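Local coordinates for glutathione S-transferase (Bombyx mori, PDB 5ZFG), which metabolises the insecticide diazinon, probably by joining glutathione to electrophilic substrates as other glutathione transferases do, at residues 10-15 with 105-110; 43-48 with 52-57; 74-79 with 83-88; 95-100 with 140-145. One frame throughout, in Å; residues are numbered along the deposited sequence.

In the fold
The contacts span both domains of a glutathione transferase subunit. Interaction 2 joins helix 43-48 to the start of strand 56-59 in the thioredoxin-like N-terminal domain, while interaction 4 joins two helices of the C-terminal domain, about 30 Å away between centres. Interaction 3 packs the end of helix 67-78 on the loop that leads to helix 89-114, and interaction 1 spans the two domains, linking helix 12-23 to helix 89-114, which also serves interaction 4. Along the chain, interactions 2, 3 and 4 follow in series; interaction 1 encloses 2 and 3, and its segments alternate with those of 4. Interactions 2 and 4 also meet across the dimer, A46 of one subunit bonding R145 of the other.

Interaction 1: residues 10-15 with 105-110; sequences DGPPSL and SYYANI
The ring of Y107 reaches out from helix 89-114 toward two consecutive prolines, neither squarely over a face nor at an edge. P12 CG lies 3.8 Å from Y107 CE1, and P13 CG 4.1 Å from Y107 CE2; both proline rings lie to the same side of the phenol plane and cross the phenol at about a right angle. The hydroxyl end goes deepest: Y107 OH comes within 3.3 Å of P12 CD and 3.8 Å of P13 CD. No hydrogen bond joins the segments; this is packing of ring carbons and a phenol oxygen. With CG anti to the backbone N (chi1 -174°), the phenol is carried off the helix and spans backbones whose nearest CA atoms, those of P12 and Y107, are 9.0 Å apart. With an alanine in place of Y107, both prolines would probably lose their partner and a gap would open between the helices. G11 is the N-cap residue of helix 12-23, and P13 also packs on P55. An acetate ion lies about 4 Å from the P13 side chain. The contact joins the thioredoxin-like domain to the helical domain, the two-domain pairing characteristic of glutathione transferases, whose substrate cleft typically lies between them.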
# COMPACT_ATOMS: atom_id res chain seq x y z
N ASP B 10 -8.30 -9.72 16.77
CA ASP B 10 -8.62 -8.32 16.99
C ASP B 10 -7.89 -7.39 16.02
O ASP B 10 -7.81 -6.18 16.28
CB ASP B 10 -8.31 -7.94 18.44
CG ASP B 10 -6.85 -8.16 18.82
OD1 ASP B 10 -6.06 -8.68 17.99
OD2 ASP B 10 -6.50 -7.82 19.97
N GLY B 11 -7.37 -7.91 14.91
CA GLY B 11 -6.55 -7.12 14.02
C GLY B 11 -7.25 -6.75 12.74
O GLY B 11 -7.62 -7.61 11.94
N PRO B 12 -7.44 -5.45 12.50
CA PRO B 12 -8.21 -5.00 11.33
C PRO B 12 -7.72 -5.57 10.01
O PRO B 12 -8.55 -5.93 9.16
CB PRO B 12 -8.07 -3.47 11.39
CG PRO B 12 -8.03 -3.21 12.89
CD PRO B 12 -7.21 -4.35 13.46
N PRO B 13 -6.40 -5.71 9.78
CA PRO B 13 -5.97 -6.31 8.49
C PRO B 13 -6.42 -7.75 8.32
O PRO B 13 -6.81 -8.18 7.22
CB PRO B 13 -4.44 -6.18 8.53
CG PRO B 13 -4.17 -5.08 9.49
CD PRO B 13 -5.22 -5.27 10.56
N SER B 14 -6.38 -8.51 9.42
CA SER B 14 -6.89 -9.88 9.41
C SER B 14 -8.39 -9.91 9.13
O SER B 14 -8.87 -10.73 8.33
CB SER B 14 -6.60 -10.56 10.76
OG SER B 14 -5.22 -10.86 10.98
N LEU B 15 -9.16 -9.03 9.81
CA LEU B 15 -10.61 -9.01 9.62
C LEU B 15 -10.96 -8.72 8.18
O LEU B 15 -11.89 -9.31 7.62
CB LEU B 15 -11.26 -7.97 10.53
CG LEU B 15 -10.88 -8.03 12.02
CD1 LEU B 15 -11.32 -6.76 12.73
CD2 LEU B 15 -11.52 -9.24 12.68
N SER B 105 -2.30 6.18 5.57
CA SER B 105 -2.78 7.37 6.28
C SER B 105 -3.94 7.09 7.23
O SER B 105 -3.86 7.37 8.43
CB SER B 105 -3.21 8.43 5.25
OG SER B 105 -2.22 8.62 4.26
N TYR B 106 -5.04 6.56 6.69
CA TYR B 106 -6.28 6.47 7.47
C TYR B 106 -6.11 5.54 8.67
O TYR B 106 -6.32 5.94 9.81
CB TYR B 106 -7.43 6.00 6.58
CG TYR B 106 -8.84 6.13 7.16
CD1 TYR B 106 -9.50 7.36 7.17
CD2 TYR B 106 -9.52 5.02 7.67
CE1 TYR B 106 -10.81 7.47 7.67
CE2 TYR B 106 -10.81 5.13 8.17
CZ TYR B 106 -11.45 6.35 8.17
OH TYR B 106 -12.74 6.44 8.68
N TYR B 107 -5.73 4.28 8.41
CA TYR B 107 -5.48 3.35 9.51
C TYR B 107 -4.28 3.79 10.34
O TYR B 107 -4.28 3.66 11.57
CB TYR B 107 -5.29 1.94 8.95
CG TYR B 107 -5.14 0.85 9.98
CD1 TYR B 107 -5.99 0.80 11.08
CD2 TYR B 107 -4.17 -0.13 9.84
CE1 TYR B 107 -5.85 -0.21 12.03
CE2 TYR B 107 -4.04 -1.16 10.77
CZ TYR B 107 -4.88 -1.19 11.87
OH TYR B 107 -4.75 -2.20 12.80
N ALA B 108 -3.25 4.34 9.70
CA ALA B 108 -2.05 4.77 10.41
C ALA B 108 -2.37 5.82 11.46
O ALA B 108 -1.93 5.71 12.61
CB ALA B 108 -1.02 5.31 9.42
N ASN B 109 -3.17 6.83 11.09
CA ASN B 109 -3.52 7.91 12.01
C ASN B 109 -4.57 7.47 13.02
O ASN B 109 -4.45 7.78 14.21
CB ASN B 109 -4.05 9.12 11.24
CG ASN B 109 -2.97 9.92 10.57
OD1 ASN B 109 -1.79 9.73 10.85
ND2 ASN B 109 -3.36 10.83 9.68
N ILE B 110 -5.61 6.78 12.56
CA ILE B 110 -6.69 6.40 13.48
C ILE B 110 -6.16 5.44 14.54
O ILE B 110 -6.38 5.64 15.74
CB ILE B 110 -7.89 5.82 12.70
CG1 ILE B 110 -8.66 6.98 12.07
CG2 ILE B 110 -8.79 4.99 13.62
CD1 ILE B 110 -9.74 6.55 11.09

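Interaction 2: residues 43-48 with 52-57; sequences SDYALM and KEIPVL
Y45, on helix 43-48, reaches into the loop that carries the cis-proline of the thioredoxin-like domain and bonds it just ahead of P55. Its hydroxyl donates to the E53 carbonyl, with Y45 OH 2.7 Å from E53 O. The acceptor sits at the ring edge in the phenol plane, while the donor stands above the carbonyl plane, 39° out of it. E53 O also accepts from N49 ND2, giving it two donors. Two apolar side chains pack at the phenol end: I54 CG1 is 3.6 Å from Y45 OH, and V56 CG1 is 3.7 Å from Y45 CZ. V56 comes from the opposite direction, its CG1 in the crowded position between N and carbonyl carbon (chi1 62°). The I54-P55 peptide is cis, as is usual in this fold, where the segment leads into strand 56-59 beside strand 3-7. A phenylalanine in place of Y45 would probably keep much of this packing but leave E53 O without its phenol donor and the loop less firmly fixed. M48 extends the apolar patch, its CE 4.1 Å from V56 CG1. K52 NZ curls back to 3.8 Å from A46 CB, and A46 O accepts a bond from R145 of the second subunit.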
# COMPACT_ATOMS: atom_id res chain seq x y z
N SER B 43 10.73 -18.63 13.84
CA SER B 43 11.31 -18.86 12.52
C SER B 43 10.35 -19.62 11.61
O SER B 43 10.34 -19.38 10.39
CB SER B 43 12.64 -19.62 12.63
OG SER B 43 12.43 -20.97 12.98
N ASP B 44 9.53 -20.52 12.16
CA ASP B 44 8.54 -21.21 11.33
C ASP B 44 7.56 -20.21 10.72
O ASP B 44 7.23 -20.31 9.53
CB ASP B 44 7.78 -22.26 12.15
CG ASP B 44 8.42 -23.64 12.07
OD1 ASP B 44 9.34 -23.85 11.25
OD2 ASP B 44 7.99 -24.53 12.84
N TYR B 45 7.10 -19.24 11.52
CA TYR B 45 6.21 -18.22 10.97
C TYR B 45 6.94 -17.36 9.94
O TYR B 45 6.37 -17.01 8.90
CB TYR B 45 5.64 -17.34 12.08
CG TYR B 45 4.52 -16.43 11.60
CD1 TYR B 45 3.19 -16.85 11.64
CD2 TYR B 45 4.79 -15.15 11.12
CE1 TYR B 45 2.16 -16.02 11.20
CE2 TYR B 45 3.77 -14.32 10.69
CZ TYR B 45 2.46 -14.75 10.72
OH TYR B 45 1.44 -13.92 10.30
N ALA B 46 8.21 -17.04 10.21
CA ALA B 46 8.99 -16.25 9.26
C ALA B 46 9.25 -17.00 7.95
O ALA B 46 9.48 -16.35 6.92
CB ALA B 46 10.31 -15.82 9.90
N LEU B 47 9.20 -18.34 7.94
CA LEU B 47 9.22 -19.06 6.67
C LEU B 47 8.09 -18.62 5.76
O LEU B 47 8.25 -18.60 4.53
CB LEU B 47 9.10 -20.57 6.91
CG LEU B 47 10.35 -21.38 7.23
CD1 LEU B 47 9.92 -22.82 7.52
CD2 LEU B 47 11.34 -21.33 6.08
N MET B 48 6.95 -18.26 6.34
CA MET B 48 5.81 -17.79 5.57
C MET B 48 5.86 -16.29 5.34
O MET B 48 5.59 -15.82 4.22
CB MET B 48 4.51 -18.17 6.27
CG MET B 48 4.25 -19.67 6.36
SD MET B 48 2.60 -20.02 7.01
CE MET B 48 2.76 -19.38 8.69
N LYS B 52 7.23 -10.90 9.72
CA LYS B 52 6.79 -11.21 11.09
C LYS B 52 5.53 -10.46 11.47
O LYS B 52 5.35 -10.05 12.62
CB LYS B 52 7.89 -10.90 12.12
CG LYS B 52 9.26 -11.43 11.79
CD LYS B 52 10.16 -11.26 13.03
CE LYS B 52 11.38 -12.16 12.98
NZ LYS B 52 11.03 -13.60 12.91
N GLU B 53 4.63 -10.25 10.51
CA GLU B 53 3.40 -9.55 10.78
C GLU B 53 2.23 -10.45 10.41
O GLU B 53 2.38 -11.44 9.69
CB GLU B 53 3.33 -8.22 10.01
CG GLU B 53 4.45 -7.25 10.40
CD GLU B 53 4.65 -6.13 9.39
OE1 GLU B 53 4.15 -6.24 8.24
OE2 GLU B 53 5.30 -5.13 9.75
N ILE B 54 1.06 -10.07 10.91
CA ILE B 54 -0.18 -10.82 10.71
C ILE B 54 -1.13 -9.93 9.91
O ILE B 54 -1.29 -8.76 10.28
CB ILE B 54 -0.78 -11.20 12.08
CG1 ILE B 54 0.31 -11.77 13.00
CG2 ILE B 54 -1.96 -12.12 11.95
CD1 ILE B 54 -0.08 -11.76 14.46
N PRO B 55 -1.86 -10.44 8.89
CA PRO B 55 -1.96 -11.84 8.48
C PRO B 55 -0.95 -12.32 7.43
O PRO B 55 -0.22 -11.53 6.83
CB PRO B 55 -3.38 -11.90 7.90
CG PRO B 55 -3.53 -10.57 7.22
CD PRO B 55 -2.85 -9.60 8.19
N VAL B 56 -0.95 -13.63 7.19
CA VAL B 56 -0.26 -14.21 6.04
C VAL B 56 -1.13 -15.33 5.48
O VAL B 56 -1.79 -16.05 6.24
CB VAL B 56 1.17 -14.70 6.39
CG1 VAL B 56 1.17 -15.81 7.45
CG2 VAL B 56 1.93 -15.13 5.13
N LEU B 57 -1.18 -15.44 4.16
CA LEU B 57 -1.95 -16.46 3.45
C LEU B 57 -1.03 -17.55 2.95
O LEU B 57 0.06 -17.28 2.45
CB LEU B 57 -2.70 -15.83 2.27
CG LEU B 57 -3.71 -16.68 1.51
CD1 LEU B 57 -5.02 -16.79 2.27
CD2 LEU B 57 -3.93 -16.09 0.11

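Interaction 3: residues 74-79 with 83-88; sequences ICDKYR and PLYPQD
Y85 OH is held from two directions: it bonds N96 OD1 on helix 89-114, and a water 3.2 Å from Y85 OH donates to it. The same water donates to D76, its oxygen 2.7 Å from D76 OD2, and bridges the carboxylate on helix 67-78 to the phenol. The other oxygen meets the ring obliquely, D76 OD1 being 3.4 Å from Y85 CE2; the carboxylate and ring planes are 23° apart. That oxygen makes a salt bridge to R92, which also forms a cation-pi contact with Y85 and bonds Y85 O. At the root of the ring the packing turns apolar. C75 CB is 3.6 Å from Y85 CB, and C75 SG stands 5.4 Å from the Y85 ring centroid in an oblique sulfur-aromatic contact, 59° off the normal. With CG anti to the backbone N (chi1 -165°), Y85 turns its ring along the helix from C75 to D76. Segment 83-88 lies against the end of helix 67-78 on its way to helix 89-114, whose N-cap is D88. The salt bridge to R92 would be expected to offset the charge of D76, while the water gives its other oxygen a hydrogen bond, keeping an anion tolerable beside a buried ring.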
# COMPACT_ATOMS: atom_id res chain seq x y z
N ILE B 74 -6.84 -12.65 -3.81
CA ILE B 74 -8.02 -13.50 -3.69
C ILE B 74 -9.02 -13.19 -4.79
O ILE B 74 -9.62 -14.09 -5.40
CB ILE B 74 -8.63 -13.34 -2.28
CG1 ILE B 74 -7.73 -13.99 -1.23
CG2 ILE B 74 -10.03 -13.94 -2.25
CD1 ILE B 74 -6.95 -15.16 -1.72
N CYS B 75 -9.19 -11.90 -5.12
CA CYS B 75 -10.09 -11.52 -6.20
C CYS B 75 -9.53 -11.90 -7.57
O CYS B 75 -10.23 -12.52 -8.38
CB CYS B 75 -10.38 -10.01 -6.15
SG CYS B 75 -11.21 -9.47 -4.66
N ASP B 76 -8.27 -11.53 -7.84
CA ASP B 76 -7.65 -11.82 -9.14
C ASP B 76 -7.63 -13.32 -9.43
O ASP B 76 -7.84 -13.73 -10.58
CB ASP B 76 -6.20 -11.30 -9.19
CG ASP B 76 -6.11 -9.78 -9.19
OD1 ASP B 76 -7.12 -9.10 -9.48
OD2 ASP B 76 -5.00 -9.27 -8.91
N LYS B 77 -7.36 -14.14 -8.42
CA LYS B 77 -7.19 -15.57 -8.65
C LYS B 77 -8.53 -16.30 -8.69
O LYS B 77 -8.78 -17.11 -9.59
CB LYS B 77 -6.28 -16.16 -7.57
CG LYS B 77 -6.18 -17.68 -7.60
CD LYS B 77 -5.30 -18.14 -8.75
CE LYS B 77 -4.93 -19.61 -8.57
NZ LYS B 77 -4.63 -20.25 -9.88
N TYR B 78 -9.41 -16.02 -7.73
CA TYR B 78 -10.62 -16.83 -7.61
C TYR B 78 -11.90 -16.19 -8.10
O TYR B 78 -12.85 -16.92 -8.41
CB TYR B 78 -10.80 -17.28 -6.16
CG TYR B 78 -9.67 -18.18 -5.79
CD1 TYR B 78 -9.50 -19.40 -6.45
CD2 TYR B 78 -8.73 -17.80 -4.85
CE1 TYR B 78 -8.44 -20.22 -6.15
CE2 TYR B 78 -7.68 -18.61 -4.54
CZ TYR B 78 -7.54 -19.82 -5.19
OH TYR B 78 -6.47 -20.64 -4.89
N ARG B 79 -11.99 -14.87 -8.20
CA ARG B 79 -13.21 -14.23 -8.71
C ARG B 79 -12.86 -13.04 -9.60
O ARG B 79 -13.27 -11.91 -9.34
CB ARG B 79 -14.11 -13.79 -7.56
CG ARG B 79 -14.64 -14.91 -6.66
CD ARG B 79 -15.80 -15.67 -7.30
NE ARG B 79 -16.93 -14.81 -7.61
CZ ARG B 79 -17.99 -14.65 -6.82
NH1 ARG B 79 -18.97 -13.83 -7.20
NH2 ARG B 79 -18.08 -15.29 -5.65
N PRO B 83 -17.46 -7.79 -9.15
CA PRO B 83 -17.46 -6.34 -8.90
C PRO B 83 -16.80 -5.95 -7.60
O PRO B 83 -16.58 -4.75 -7.38
CB PRO B 83 -18.96 -5.98 -8.88
CG PRO B 83 -19.66 -7.15 -9.48
CD PRO B 83 -18.83 -8.34 -9.14
N LEU B 84 -16.49 -6.90 -6.72
CA LEU B 84 -15.73 -6.58 -5.51
C LEU B 84 -14.34 -6.06 -5.85
O LEU B 84 -13.72 -5.39 -5.01
CB LEU B 84 -15.64 -7.81 -4.61
CG LEU B 84 -15.40 -7.66 -3.11
CD1 LEU B 84 -16.53 -6.94 -2.41
CD2 LEU B 84 -15.21 -9.02 -2.47
N TYR B 85 -13.83 -6.34 -7.05
CA TYR B 85 -12.56 -5.77 -7.52
C TYR B 85 -12.67 -5.56 -9.02
O TYR B 85 -12.25 -6.41 -9.82
CB TYR B 85 -11.38 -6.68 -7.18
CG TYR B 85 -9.98 -6.05 -7.29
CD1 TYR B 85 -9.79 -4.67 -7.18
CD2 TYR B 85 -8.87 -6.85 -7.51
CE1 TYR B 85 -8.51 -4.10 -7.28
CE2 TYR B 85 -7.59 -6.31 -7.59
CZ TYR B 85 -7.41 -4.93 -7.49
OH TYR B 85 -6.12 -4.43 -7.59
N PRO B 86 -13.25 -4.44 -9.45
CA PRO B 86 -13.52 -4.24 -10.88
C PRO B 86 -12.26 -4.32 -11.73
O PRO B 86 -11.16 -3.97 -11.31
CB PRO B 86 -14.11 -2.83 -10.93
CG PRO B 86 -14.62 -2.56 -9.55
CD PRO B 86 -13.69 -3.30 -8.63
N GLN B 87 -12.45 -4.77 -12.97
CA GLN B 87 -11.35 -4.90 -13.92
C GLN B 87 -11.14 -3.65 -14.75
O GLN B 87 -10.05 -3.49 -15.31
CB GLN B 87 -11.59 -6.10 -14.84
CG GLN B 87 -11.68 -7.42 -14.09
CD GLN B 87 -12.08 -8.58 -14.98
OE1 GLN B 87 -11.26 -9.44 -15.31
NE2 GLN B 87 -13.36 -8.62 -15.36
N ASP B 88 -12.13 -2.77 -14.84
CA ASP B 88 -11.96 -1.54 -15.58
C ASP B 88 -10.81 -0.74 -14.95
O ASP B 88 -10.83 -0.51 -13.74
CB ASP B 88 -13.23 -0.71 -15.55
CG ASP B 88 -13.02 0.69 -16.09
OD1 ASP B 88 -12.76 0.81 -17.32
OD2 ASP B 88 -13.08 1.66 -15.30
O HOH W 1 -4.15 -6.67 -8.75
O HOH W 2 -11.85 -9.51 -9.11

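Interaction 4: residues 95-100 with 140-145; sequences VNHRLC and ETYLTR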
# COMPACT_ATOMS: atom_id res chain seq x y z
N VAL B 95 -10.26 1.71 -6.36
CA VAL B 95 -10.10 0.69 -5.33
C VAL B 95 -8.66 0.65 -4.83
O VAL B 95 -8.42 0.68 -3.61
CB VAL B 95 -10.55 -0.69 -5.83
CG1 VAL B 95 -10.22 -1.78 -4.77
CG2 VAL B 95 -12.05 -0.68 -6.14
N ASN B 96 -7.70 0.56 -5.75
CA ASN B 96 -6.29 0.51 -5.36
C ASN B 96 -5.91 1.73 -4.55
O ASN B 96 -5.18 1.61 -3.55
CB ASN B 96 -5.39 0.39 -6.58
CG ASN B 96 -5.45 -0.98 -7.24
OD1 ASN B 96 -5.91 -1.96 -6.65
ND2 ASN B 96 -4.98 -1.04 -8.48
N HIS B 97 -6.40 2.90 -4.94
CA HIS B 97 -6.09 4.11 -4.19
C HIS B 97 -6.60 4.01 -2.76
O HIS B 97 -5.89 4.31 -1.79
CB HIS B 97 -6.69 5.35 -4.83
CG HIS B 97 -6.54 6.53 -3.94
ND1 HIS B 97 -7.45 6.83 -2.95
CD2 HIS B 97 -5.52 7.40 -3.79
CE1 HIS B 97 -7.01 7.87 -2.26
NE2 HIS B 97 -5.84 8.24 -2.75
N ARG B 98 -7.87 3.61 -2.61
CA ARG B 98 -8.46 3.55 -1.28
C ARG B 98 -7.74 2.54 -0.40
O ARG B 98 -7.60 2.75 0.81
CB ARG B 98 -9.96 3.25 -1.38
CG ARG B 98 -10.81 4.30 -2.12
CD ARG B 98 -10.81 5.68 -1.46
NE ARG B 98 -11.79 6.54 -2.12
CZ ARG B 98 -11.53 7.29 -3.19
NH1 ARG B 98 -10.31 7.32 -3.71
NH2 ARG B 98 -12.50 8.01 -3.73
N LEU B 99 -7.23 1.45 -0.99
CA LEU B 99 -6.42 0.50 -0.23
C LEU B 99 -5.12 1.15 0.25
O LEU B 99 -4.75 1.02 1.42
CB LEU B 99 -6.10 -0.73 -1.10
CG LEU B 99 -7.27 -1.69 -1.39
CD1 LEU B 99 -6.86 -2.78 -2.39
CD2 LEU B 99 -7.80 -2.34 -0.08
N CYS B 100 -4.43 1.86 -0.65
CA CYS B 100 -3.20 2.55 -0.27
C CYS B 100 -3.46 3.62 0.78
O CYS B 100 -2.68 3.77 1.73
CB CYS B 100 -2.56 3.19 -1.51
SG CYS B 100 -1.86 2.01 -2.68
N GLU B 140 -14.17 11.68 4.17
CA GLU B 140 -15.42 12.39 3.90
C GLU B 140 -15.33 13.16 2.60
O GLU B 140 -16.28 13.17 1.80
CB GLU B 140 -15.74 13.33 5.07
CG GLU B 140 -17.05 14.13 4.92
CD GLU B 140 -18.27 13.33 5.34
OE1 GLU B 140 -18.11 12.23 5.89
OE2 GLU B 140 -19.41 13.82 5.12
N THR B 141 -14.18 13.79 2.34
CA THR B 141 -13.99 14.52 1.09
C THR B 141 -14.07 13.58 -0.09
O THR B 141 -14.72 13.88 -1.10
CB THR B 141 -12.66 15.26 1.11
OG1 THR B 141 -12.68 16.28 2.11
CG2 THR B 141 -12.39 15.91 -0.23
N TYR B 142 -13.43 12.41 0.01
CA TYR B 142 -13.45 11.45 -1.09
C TYR B 142 -14.88 10.98 -1.37
O TYR B 142 -15.30 10.92 -2.53
CB TYR B 142 -12.52 10.27 -0.80
CG TYR B 142 -11.06 10.51 -1.18
CD1 TYR B 142 -10.71 10.94 -2.47
CD2 TYR B 142 -10.04 10.31 -0.25
CE1 TYR B 142 -9.36 11.16 -2.81
CE2 TYR B 142 -8.70 10.54 -0.58
CZ TYR B 142 -8.37 10.94 -1.87
OH TYR B 142 -7.04 11.17 -2.21
N LEU B 143 -15.64 10.67 -0.31
CA LEU B 143 -17.03 10.24 -0.50
C LEU B 143 -17.88 11.34 -1.11
O LEU B 143 -18.78 11.07 -1.92
CB LEU B 143 -17.63 9.78 0.83
CG LEU B 143 -17.08 8.49 1.43
CD1 LEU B 143 -17.60 8.33 2.86
CD2 LEU B 143 -17.42 7.27 0.56
N THR B 144 -17.61 12.60 -0.74
CA THR B 144 -18.35 13.72 -1.32
C THR B 144 -18.07 13.85 -2.81
O THR B 144 -18.98 14.07 -3.61
CB THR B 144 -17.98 15.03 -0.61
OG1 THR B 144 -18.24 14.91 0.79
CG2 THR B 144 -18.78 16.20 -1.18
N ARG B 145 -16.81 13.69 -3.21
CA ARG B 145 -16.45 13.92 -4.61
C ARG B 145 -16.94 12.79 -5.51
O ARG B 145 -17.45 13.05 -6.60
CB ARG B 145 -14.94 14.11 -4.73
CG ARG B 145 -14.46 15.36 -4.00
CD ARG B 145 -13.01 15.66 -4.32
NE ARG B 145 -12.50 16.77 -3.51
CZ ARG B 145 -11.22 17.13 -3.50
NH1 ARG B 145 -10.35 16.47 -4.25
NH2 ARG B 145 -10.82 18.14 -2.74
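This is an aromatic and cation-pi contact between two helices of the C-terminal domain: R98 and H97 on helix 89-114 meet Y142 on helix 126-146. The three side chains are buried and bridge backbones whose nearest CA atoms, those of R98 and Y142, are 9.3 Å apart. The R98 guanidinium lies nearly flat on the phenol, planes 28° apart, with its CZ 4.2 Å from the Y142 ring centroid and shifted off centre. R98 NH2 comes to 3.7 Å from Y142 CD1, toward the CB side of the ring. A bend at chi2 (-62°) turns the arginine chain so that its end comes over the ring, and R98 NE has a weak bond to A151 O. H97 approaches the same face nearer the hydroxyl, in an offset edge-to-face arrangement with planes at 63° and centroids 4.9 Å apart; H97 CE1 is 3.4 Å from Y142 CZ. The phenol face thus carries an arginine and an imidazole side by side. The polar ends of both rings look to the dimer partner: H97 NE2 and Y142 OH each bond OE1 of Q51 of the second subunit, while P50 of that subunit packs on Y142. The contact therefore ties two helices together just where the other subunit docks. Helix 126-146 also meets helix 181-193, where the backbone N of K182 and of I183, near the start of the helix, bond the carboxylate of E140, while L99 of helix 89-114 packs on L71 and Q72 of helix 67-78.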